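Local coordinates for OxyA protein (Actinoplanes teichomyceticus, PDB 5HH3) that is a heme-containing cytochrome P450 that probably cyclises a peptide by phenolic coupling during glycopeptide antibiotic biosynthesis, at residues R291-D296 and H302-G307; F261-L264 and T270-D273; T100-M105 and D221-A226. All coordinates share one frame; numbering follows the deposited sequence.

Overall arrangement
The three contacts come one after another along the chain, contact 3 first, then contact 2, then contact 1, and sample separate parts of a cytochrome P450 fold built round one heme. Contact 3 joins helix 98-106 to the start of the long helix 225-256; contact 2 follows on helix 258-266 and its exit loop; contact 1 belongs to the beta region. Their centres lie about 30 Å (1 and 3), 40 Å (2 and 3) and 43 Å (1 and 2) apart, and none touches another. Contacts 1 and 3 nevertheless meet through the cofactor, since each supplies an arginine to a different heme propionate. Contact 2 is helical-domain packing away from the annotated sites.

Contact 1 of 3, residues R291-D296 and H302-G307; sequences RVATDD and HLIKAG. With HEM (protoporphyrin IX containing Fe), chain G.
D296 and K305 lie side by side at the base of a beta hairpin of the P450 beta region, where strand 291-293 leads into the two-stranded sheet of 297-299 and 302-304. K305 NZ forms a salt bridge with D296 OD2 at 2.9 Å, arriving on the syn side but 28° out of the carboxylate plane. The lysine chain is folded at both chi2 and chi3, which brings its ammonium alongside the carboxylate. The other oxygen, OD1, takes the backbone N-H of A306 at 2.9 Å, met nearly along the C-O direction, so the carboxylate is held at both oxygens. A further polar touch is the CA-H...O contact of D296 CA with I304 O at 3.2 Å. Deeper in, A293 CB rests on I304 CG2 at 3.8 Å, and V292 CG1 borders G307.

G307 N closes the base with a hydrogen bond of 2.7 Å to A293 O. Its positive phi of 100° would press a side chain against the preceding carbonyl, which suits glycine. Further bonds tie the two segments to their surroundings: D308 OD2 receives K305 N, while A293 pairs with D308 and V292 with S73 through the backbone. Against V292 and A306 pack T186 and K183 of the second subunit.

Strand 291-293 also carries a heme-binding residue, R291. Its guanidinium presents its edge to one propionate, with CGD in its plane; R291 NH1 reaches O1D at 2.8 Å and NH2 reaches O2D at 2.7 Å, and NH1 is bonded to H289 O as well.

Contact 2 of 3, residues F261-L264 and T270-D273; sequences FALL and TVPD
V271 meets L263 and L264 through purely apolar contacts, an example of a helix and the loop that follows it being joined by hydrophobic packing. The loop links helix 258-266, the J helix of the P450 fold, to helix 274-282, which corresponds to the K helix of the family, and V271 packs this linker back onto the J helix, away from the annotated sites. No hydrogen bond crosses between 261-264 and 270-273. One valine methyl serves each leucine: V271 CG1 lies 4.4 Å from CD2 of L263, and V271 CG2 lies 4.4 Å from CD1 of L264. CG2 also approaches the helix backbone, with L264 CA 4.2 Å away, so V271 is set against the shoulder of the helix as well as against the leucine ends. In both leucines a single branch does the touching. L263 CD1 stands 6.4 Å from V271 CG1, and L264 CD2 is 6.3 Å from V271 CG2, so it too is turned away. The chi1 of V271, -71°, leaves neither methyl anti to the backbone N, and the two spread apart like the arms of a fork toward the two consecutive helix residues. All these separations are loose, and the 132 Å² buried between the segments reflects a small patch.

Polar bonds act within the loop and beyond it. T270 OG1 is hydrogen-bonded to K267 O, tying the loop back to the residue just after helix 258-266. D273 occupies the N-cap position of the next helix without making a capping bond through its side chain; its OD2 has a weak hydrogen bond to R335 N.

T332, from another loop, touches both L263 and V271. Nearer the start of helix 258-266, F261 packs on L253 and M254 of helix 225-256, and after D273 the chain enters helix 274-282.

Contact 3 of 3, residues T100-M105 and D221-A226; sequences TRLRRM and DEITDA. With HEM (protoporphyrin IX containing Fe), chain G.
R103 brings the edge of its guanidinium to a heme propionate, with O2A lying in the plane of the group. NH1 donates to O2A at 2.8 Å through a bent bond of 148°, and it is also bonded to H347 O. With CG anti to the backbone N (chi1 -177°) and the chain extended as far as NE, R103 spans the distance from helix 98-106 to the cofactor. The guanidinium of R104 has T100 CG2 over one face, 3.5 Å above the plane and offset toward the rim.

The contact between the two segments is carried by M105. Its sulfur lies against the turn that precedes helix 225-256: SD is 3.4 Å from E222 O and 3.8 Å from CB of I223. A bend at the last torsion, chi3 -74°, folds the methyl back so that CE also stands 3.4 Å from E222 O, while the M105 and I223 side chains run antiparallel alongside one another. L102 adds a thin apolar touch, CD1 to I223 CD1 at 4.3 Å. Y219 and V215 of helix 211-219 and L228 enclose the same cluster.

Just beyond I223, T224 begins helix 225-256: its OG1 caps a backbone N past A226, and E227 OE1 answers to T224 N, the reciprocal pattern of a capping box. D225 is salt-bridged to R204. The whole is typical of the P450 fold, in which the C helix, carrying the heme-binding pair H99 and R103 four residues apart, packs against the turn leading into the long central helix, here 225-256.

Contact 1 of 3, residues R291-D296 and H302-G307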
# COMPACT_ATOMS: atom_id res chain seq x y z
N ARG B 291 -0.53 11.44 -8.80
CA ARG B 291 -1.68 12.04 -9.42
C ARG B 291 -2.26 11.06 -10.46
O ARG B 291 -1.49 10.37 -11.13
CB ARG B 291 -1.27 13.31 -10.18
CG ARG B 291 -0.49 14.40 -9.44
CD ARG B 291 -1.29 15.03 -8.38
NE ARG B 291 -0.82 16.35 -7.92
CZ ARG B 291 -0.10 16.59 -6.82
NH1 ARG B 291 0.36 15.59 -6.08
NH2 ARG B 291 0.19 17.85 -6.48
N VAL B 292 -3.59 11.02 -10.61
CA VAL B 292 -4.22 10.22 -11.67
C VAL B 292 -4.53 11.14 -12.85
O VAL B 292 -5.08 12.20 -12.64
CB VAL B 292 -5.56 9.58 -11.22
CG1 VAL B 292 -6.10 8.66 -12.31
CG2 VAL B 292 -5.38 8.81 -9.94
N ALA B 293 -4.19 10.70 -14.06
CA ALA B 293 -4.60 11.41 -15.30
C ALA B 293 -6.10 11.28 -15.53
O ALA B 293 -6.65 10.18 -15.55
CB ALA B 293 -3.83 10.89 -16.50
N THR B 294 -6.76 12.42 -15.68
CA THR B 294 -8.16 12.48 -16.04
C THR B 294 -8.38 12.79 -17.54
O THR B 294 -9.51 12.80 -18.00
CB THR B 294 -8.92 13.49 -15.17
OG1 THR B 294 -8.34 14.78 -15.30
CG2 THR B 294 -8.87 13.06 -13.72
N ASP B 295 -7.31 13.07 -18.28
CA ASP B 295 -7.37 13.07 -19.75
C ASP B 295 -6.03 12.48 -20.26
O ASP B 295 -5.09 12.36 -19.50
CB ASP B 295 -7.61 14.49 -20.25
CG ASP B 295 -8.11 14.55 -21.70
OD1 ASP B 295 -8.20 13.48 -22.38
OD2 ASP B 295 -8.42 15.68 -22.16
N ASP B 296 -5.99 12.09 -21.53
CA ASP B 296 -4.74 11.73 -22.17
C ASP B 296 -3.84 12.98 -22.24
O ASP B 296 -4.32 14.08 -22.51
CB ASP B 296 -4.97 11.20 -23.60
CG ASP B 296 -5.75 9.90 -23.62
OD1 ASP B 296 -6.11 9.32 -22.57
OD2 ASP B 296 -6.02 9.42 -24.72
N HIS B 302 6.02 10.46 -24.72
CA HIS B 302 5.14 9.42 -24.21
C HIS B 302 3.71 9.89 -24.18
O HIS B 302 3.44 11.08 -24.04
CB HIS B 302 5.54 9.02 -22.78
CG HIS B 302 6.71 8.09 -22.72
ND1 HIS B 302 6.67 6.81 -23.23
CD2 HIS B 302 7.96 8.26 -22.22
CE1 HIS B 302 7.83 6.22 -23.04
NE2 HIS B 302 8.63 7.08 -22.43
N LEU B 303 2.78 8.95 -24.27
CA LEU B 303 1.36 9.24 -24.12
C LEU B 303 0.84 8.68 -22.79
O LEU B 303 0.68 7.47 -22.62
CB LEU B 303 0.57 8.65 -25.29
CG LEU B 303 -0.94 8.95 -25.34
CD1 LEU B 303 -1.20 10.44 -25.30
CD2 LEU B 303 -1.49 8.34 -26.62
N ILE B 304 0.58 9.58 -21.84
CA ILE B 304 -0.08 9.23 -20.59
C ILE B 304 -1.57 9.10 -20.85
O ILE B 304 -2.20 10.06 -21.24
CB ILE B 304 0.18 10.29 -19.51
CG1 ILE B 304 1.69 10.37 -19.22
CG2 ILE B 304 -0.59 9.96 -18.22
CD1 ILE B 304 2.09 11.67 -18.56
N LYS B 305 -2.13 7.90 -20.67
CA LYS B 305 -3.56 7.69 -20.88
C LYS B 305 -4.35 8.06 -19.65
O LYS B 305 -3.89 7.86 -18.54
CB LYS B 305 -3.86 6.26 -21.24
CG LYS B 305 -3.36 5.83 -22.61
CD LYS B 305 -4.12 6.51 -23.76
CE LYS B 305 -5.55 6.01 -23.87
NZ LYS B 305 -6.16 6.57 -25.11
N ALA B 306 -5.59 8.52 -19.85
CA ALA B 306 -6.46 8.79 -18.71
C ALA B 306 -6.53 7.52 -17.85
O ALA B 306 -6.71 6.43 -18.38
CB ALA B 306 -7.84 9.23 -19.18
N GLY B 307 -6.34 7.67 -16.54
CA GLY B 307 -6.33 6.53 -15.59
C GLY B 307 -4.94 6.10 -15.20
O GLY B 307 -4.75 5.52 -14.15
CHA HEM G . 2.21 20.38 0.48
CHB HEM G . 1.91 22.29 4.93
CHC HEM G . 6.74 21.97 5.37
CHD HEM G . 7.02 20.14 0.92
C1A HEM G . 1.73 20.89 1.66
C2A HEM G . 0.34 21.02 1.96
C3A HEM G . 0.26 21.57 3.21
C4A HEM G . 1.58 21.78 3.68
CMA HEM G . -1.01 21.88 3.96
CAA HEM G . -0.81 20.63 1.06
CBA HEM G . -1.15 21.82 0.16
CGA HEM G . -2.27 21.56 -0.83
O1A HEM G . -2.58 20.40 -1.21
O2A HEM G . -2.91 22.53 -1.31
C1B HEM G . 3.21 22.37 5.46
C2B HEM G . 3.53 22.85 6.77
C3B HEM G . 4.89 22.77 6.92
C4B HEM G . 5.39 22.21 5.63
CMB HEM G . 2.55 23.37 7.81
CAB HEM G . 5.79 23.16 8.03
CBB HEM G . 5.46 23.83 9.14
C1C HEM G . 7.27 21.43 4.20
C2C HEM G . 8.64 21.18 3.96
C3C HEM G . 8.72 20.64 2.67
C4C HEM G . 7.38 20.59 2.16
CMC HEM G . 9.78 21.43 4.93
CAC HEM G . 9.91 20.20 1.89
CBC HEM G . 11.19 20.30 2.26
C1D HEM G . 5.69 20.07 0.48
C2D HEM G . 5.38 19.52 -0.86
C3D HEM G . 4.04 19.58 -0.98
C4D HEM G . 3.56 20.17 0.28
CMD HEM G . 6.30 18.96 -1.92
CAD HEM G . 3.25 19.12 -2.20
CBD HEM G . 2.92 17.62 -2.22
CGD HEM G . 2.13 17.25 -3.49
O1D HEM G . 1.71 16.10 -3.70
O2D HEM G . 1.86 18.06 -4.38
NA HEM G . 2.47 21.37 2.71
NB HEM G . 4.34 22.03 4.83
NC HEM G . 6.54 21.11 3.10
ND HEM G . 4.58 20.48 1.12
FE HEM G . 4.46 21.23 2.89
O HOH W 1 4.06 19.32 3.65

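Contact 2 of 3, residues F261-L264 and T270-D273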
# COMPACT_ATOMS: atom_id res chain seq x y z
N PHE B 261 29.50 26.58 5.72
CA PHE B 261 28.70 27.24 6.75
C PHE B 261 29.48 28.26 7.57
O PHE B 261 28.86 29.14 8.17
CB PHE B 261 28.00 26.22 7.64
CG PHE B 261 26.91 25.50 6.93
CD1 PHE B 261 25.64 26.06 6.83
CD2 PHE B 261 27.15 24.29 6.29
CE1 PHE B 261 24.63 25.40 6.14
CE2 PHE B 261 26.15 23.64 5.61
CZ PHE B 261 24.88 24.19 5.53
N ALA B 262 30.81 28.17 7.58
CA ALA B 262 31.65 29.24 8.14
C ALA B 262 31.51 30.52 7.30
O ALA B 262 31.60 31.62 7.83
CB ALA B 262 33.11 28.80 8.23
N LEU B 263 31.29 30.34 6.00
CA LEU B 263 31.02 31.43 5.08
C LEU B 263 29.66 32.08 5.37
O LEU B 263 29.54 33.29 5.35
CB LEU B 263 31.05 30.92 3.63
CG LEU B 263 31.71 31.81 2.59
CD1 LEU B 263 33.22 31.88 2.80
CD2 LEU B 263 31.39 31.28 1.20
N LEU B 264 28.65 31.25 5.63
CA LEU B 264 27.35 31.74 6.10
C LEU B 264 27.48 32.54 7.40
O LEU B 264 26.88 33.61 7.51
CB LEU B 264 26.35 30.59 6.30
CG LEU B 264 25.00 30.92 6.96
CD1 LEU B 264 24.21 31.93 6.14
CD2 LEU B 264 24.18 29.65 7.17
N THR B 270 27.23 37.97 1.52
CA THR B 270 27.81 37.46 0.28
C THR B 270 27.05 36.26 -0.28
O THR B 270 27.21 35.95 -1.45
CB THR B 270 29.29 37.05 0.44
OG1 THR B 270 29.42 35.99 1.40
CG2 THR B 270 30.15 38.24 0.87
N VAL B 271 26.24 35.58 0.55
CA VAL B 271 25.47 34.38 0.15
C VAL B 271 23.96 34.56 0.41
O VAL B 271 23.35 33.78 1.12
CB VAL B 271 26.02 33.09 0.84
CG1 VAL B 271 27.38 32.70 0.27
CG2 VAL B 271 26.15 33.25 2.36
N PRO B 272 23.35 35.60 -0.20
CA PRO B 272 21.94 35.89 0.08
C PRO B 272 20.97 34.74 -0.20
O PRO B 272 19.96 34.63 0.50
CB PRO B 272 21.63 37.07 -0.85
CG PRO B 272 22.58 36.88 -1.98
CD PRO B 272 23.85 36.43 -1.31
N ASP B 273 21.26 33.90 -1.20
CA ASP B 273 20.36 32.78 -1.54
C ASP B 273 20.77 31.44 -0.93
O ASP B 273 20.36 30.40 -1.42
CB ASP B 273 20.21 32.66 -3.07
CG ASP B 273 19.62 33.92 -3.70
OD1 ASP B 273 18.61 34.43 -3.16
OD2 ASP B 273 20.17 34.39 -4.72

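Contact 3 of 3, residues T100-M105 and D221-A226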
# COMPACT_ATOMS: atom_id res chain seq x y z
N THR B 100 -9.80 24.53 -3.60
CA THR B 100 -9.80 26.01 -3.65
C THR B 100 -10.52 26.66 -2.49
O THR B 100 -10.03 27.62 -1.89
CB THR B 100 -10.52 26.51 -4.94
OG1 THR B 100 -10.16 25.68 -6.03
CG2 THR B 100 -10.13 27.95 -5.25
N ARG B 101 -11.74 26.18 -2.23
CA ARG B 101 -12.56 26.73 -1.18
C ARG B 101 -11.90 26.62 0.20
O ARG B 101 -11.92 27.59 0.95
CB ARG B 101 -13.97 26.12 -1.23
CG ARG B 101 -14.75 26.57 -2.47
CD ARG B 101 -15.94 25.69 -2.85
NE ARG B 101 -16.80 26.37 -3.80
CZ ARG B 101 -17.90 25.87 -4.38
NH1 ARG B 101 -18.29 24.61 -4.16
NH2 ARG B 101 -18.59 26.64 -5.21
N LEU B 102 -11.32 25.47 0.52
CA LEU B 102 -10.65 25.31 1.83
C LEU B 102 -9.31 26.04 1.87
O LEU B 102 -9.01 26.74 2.83
CB LEU B 102 -10.47 23.83 2.21
CG LEU B 102 -9.69 23.56 3.52
CD1 LEU B 102 -10.31 24.25 4.73
CD2 LEU B 102 -9.59 22.04 3.75
N ARG B 103 -8.51 25.90 0.82
CA ARG B 103 -7.22 26.57 0.79
C ARG B 103 -7.26 28.11 0.92
O ARG B 103 -6.43 28.68 1.63
CB ARG B 103 -6.40 26.16 -0.43
CG ARG B 103 -5.03 26.82 -0.38
CD ARG B 103 -4.00 26.04 -1.10
NE ARG B 103 -2.75 26.78 -1.07
CZ ARG B 103 -1.55 26.24 -1.25
NH1 ARG B 103 -1.40 24.93 -1.45
NH2 ARG B 103 -0.49 27.04 -1.22
N ARG B 104 -8.22 28.78 0.28
CA ARG B 104 -8.35 30.24 0.44
C ARG B 104 -8.58 30.68 1.89
O ARG B 104 -8.19 31.79 2.26
CB ARG B 104 -9.48 30.83 -0.39
CG ARG B 104 -9.11 31.08 -1.84
CD ARG B 104 -10.18 31.92 -2.53
NE ARG B 104 -11.48 31.25 -2.53
CZ ARG B 104 -12.17 30.86 -3.61
NH1 ARG B 104 -11.73 31.09 -4.85
NH2 ARG B 104 -13.33 30.25 -3.46
N MET B 105 -9.28 29.86 2.68
CA MET B 105 -9.64 30.25 4.04
C MET B 105 -8.47 30.13 5.02
O MET B 105 -8.39 30.88 6.00
CB MET B 105 -10.83 29.43 4.54
CG MET B 105 -12.06 29.66 3.70
SD MET B 105 -13.58 29.06 4.44
CE MET B 105 -13.37 27.31 4.21
N ASP B 221 -17.30 32.29 9.64
CA ASP B 221 -18.49 31.50 9.33
C ASP B 221 -18.22 30.38 8.33
O ASP B 221 -18.62 29.23 8.56
CB ASP B 221 -19.64 32.37 8.85
CG ASP B 221 -20.99 31.75 9.18
OD1 ASP B 221 -21.06 31.06 10.23
OD2 ASP B 221 -21.96 31.95 8.40
N GLU B 222 -17.50 30.71 7.25
CA GLU B 222 -17.38 29.81 6.12
C GLU B 222 -16.48 28.60 6.38
O GLU B 222 -16.44 27.69 5.55
CB GLU B 222 -16.93 30.58 4.86
CG GLU B 222 -17.88 31.70 4.38
CD GLU B 222 -19.17 31.21 3.68
OE1 GLU B 222 -19.22 30.08 3.15
OE2 GLU B 222 -20.15 31.98 3.64
N ILE B 223 -15.74 28.58 7.50
CA ILE B 223 -14.88 27.44 7.86
C ILE B 223 -15.46 26.71 9.08
O ILE B 223 -15.97 27.34 10.00
CB ILE B 223 -13.41 27.86 8.08
CG1 ILE B 223 -12.49 26.62 8.08
CG2 ILE B 223 -13.21 28.68 9.35
CD1 ILE B 223 -11.02 26.93 7.98
N THR B 224 -15.42 25.38 9.06
CA THR B 224 -15.98 24.58 10.17
C THR B 224 -14.92 24.29 11.24
O THR B 224 -13.69 24.40 10.97
CB THR B 224 -16.52 23.22 9.68
OG1 THR B 224 -15.43 22.41 9.24
CG2 THR B 224 -17.55 23.38 8.54
N ASP B 225 -15.38 23.86 12.40
CA ASP B 225 -14.50 23.45 13.51
C ASP B 225 -13.61 22.29 13.11
O ASP B 225 -12.41 22.33 13.40
CB ASP B 225 -15.32 23.06 14.77
CG ASP B 225 -16.01 24.24 15.38
OD1 ASP B 225 -15.68 25.37 14.97
OD2 ASP B 225 -16.88 24.06 16.28
N ALA B 226 -14.18 21.30 12.42
CA ALA B 226 -13.42 20.13 11.95
C ALA B 226 -12.30 20.49 10.98
O ALA B 226 -11.21 19.90 11.03
CB ALA B 226 -14.36 19.13 11.27
CHA HEM G . 2.21 20.38 0.48
CHB HEM G . 1.91 22.29 4.93
CHC HEM G . 6.74 21.97 5.37
CHD HEM G . 7.02 20.14 0.92
C1A HEM G . 1.73 20.89 1.66
C2A HEM G . 0.34 21.02 1.96
C3A HEM G . 0.26 21.57 3.21
C4A HEM G . 1.58 21.78 3.68
CMA HEM G . -1.01 21.88 3.96
CAA HEM G . -0.81 20.63 1.06
CBA HEM G . -1.15 21.82 0.16
CGA HEM G . -2.27 21.56 -0.83
O1A HEM G . -2.58 20.40 -1.21
O2A HEM G . -2.91 22.53 -1.31
C1B HEM G . 3.21 22.37 5.46
C2B HEM G . 3.53 22.85 6.77
C3B HEM G . 4.89 22.77 6.92
C4B HEM G . 5.39 22.21 5.63
CMB HEM G . 2.55 23.37 7.81
CAB HEM G . 5.79 23.16 8.03
CBB HEM G . 5.46 23.83 9.14
C1C HEM G . 7.27 21.43 4.20
C2C HEM G . 8.64 21.18 3.96
C3C HEM G . 8.72 20.64 2.67
C4C HEM G . 7.38 20.59 2.16
CMC HEM G . 9.78 21.43 4.93
CAC HEM G . 9.91 20.20 1.89
CBC HEM G . 11.19 20.30 2.26
C1D HEM G . 5.69 20.07 0.48
C2D HEM G . 5.38 19.52 -0.86
C3D HEM G . 4.04 19.58 -0.98
C4D HEM G . 3.56 20.17 0.28
CMD HEM G . 6.30 18.96 -1.92
CAD HEM G . 3.25 19.12 -2.20
CBD HEM G . 2.92 17.62 -2.22
CGD HEM G . 2.13 17.25 -3.49
O1D HEM G . 1.71 16.10 -3.70
O2D HEM G . 1.86 18.06 -4.38
NA HEM G . 2.47 21.37 2.71
NB HEM G . 4.34 22.03 4.83
NC HEM G . 6.54 21.11 3.10
ND HEM G . 4.58 20.48 1.12
FE HEM G . 4.46 21.23 2.89
O HOH W 1 4.06 19.32 3.65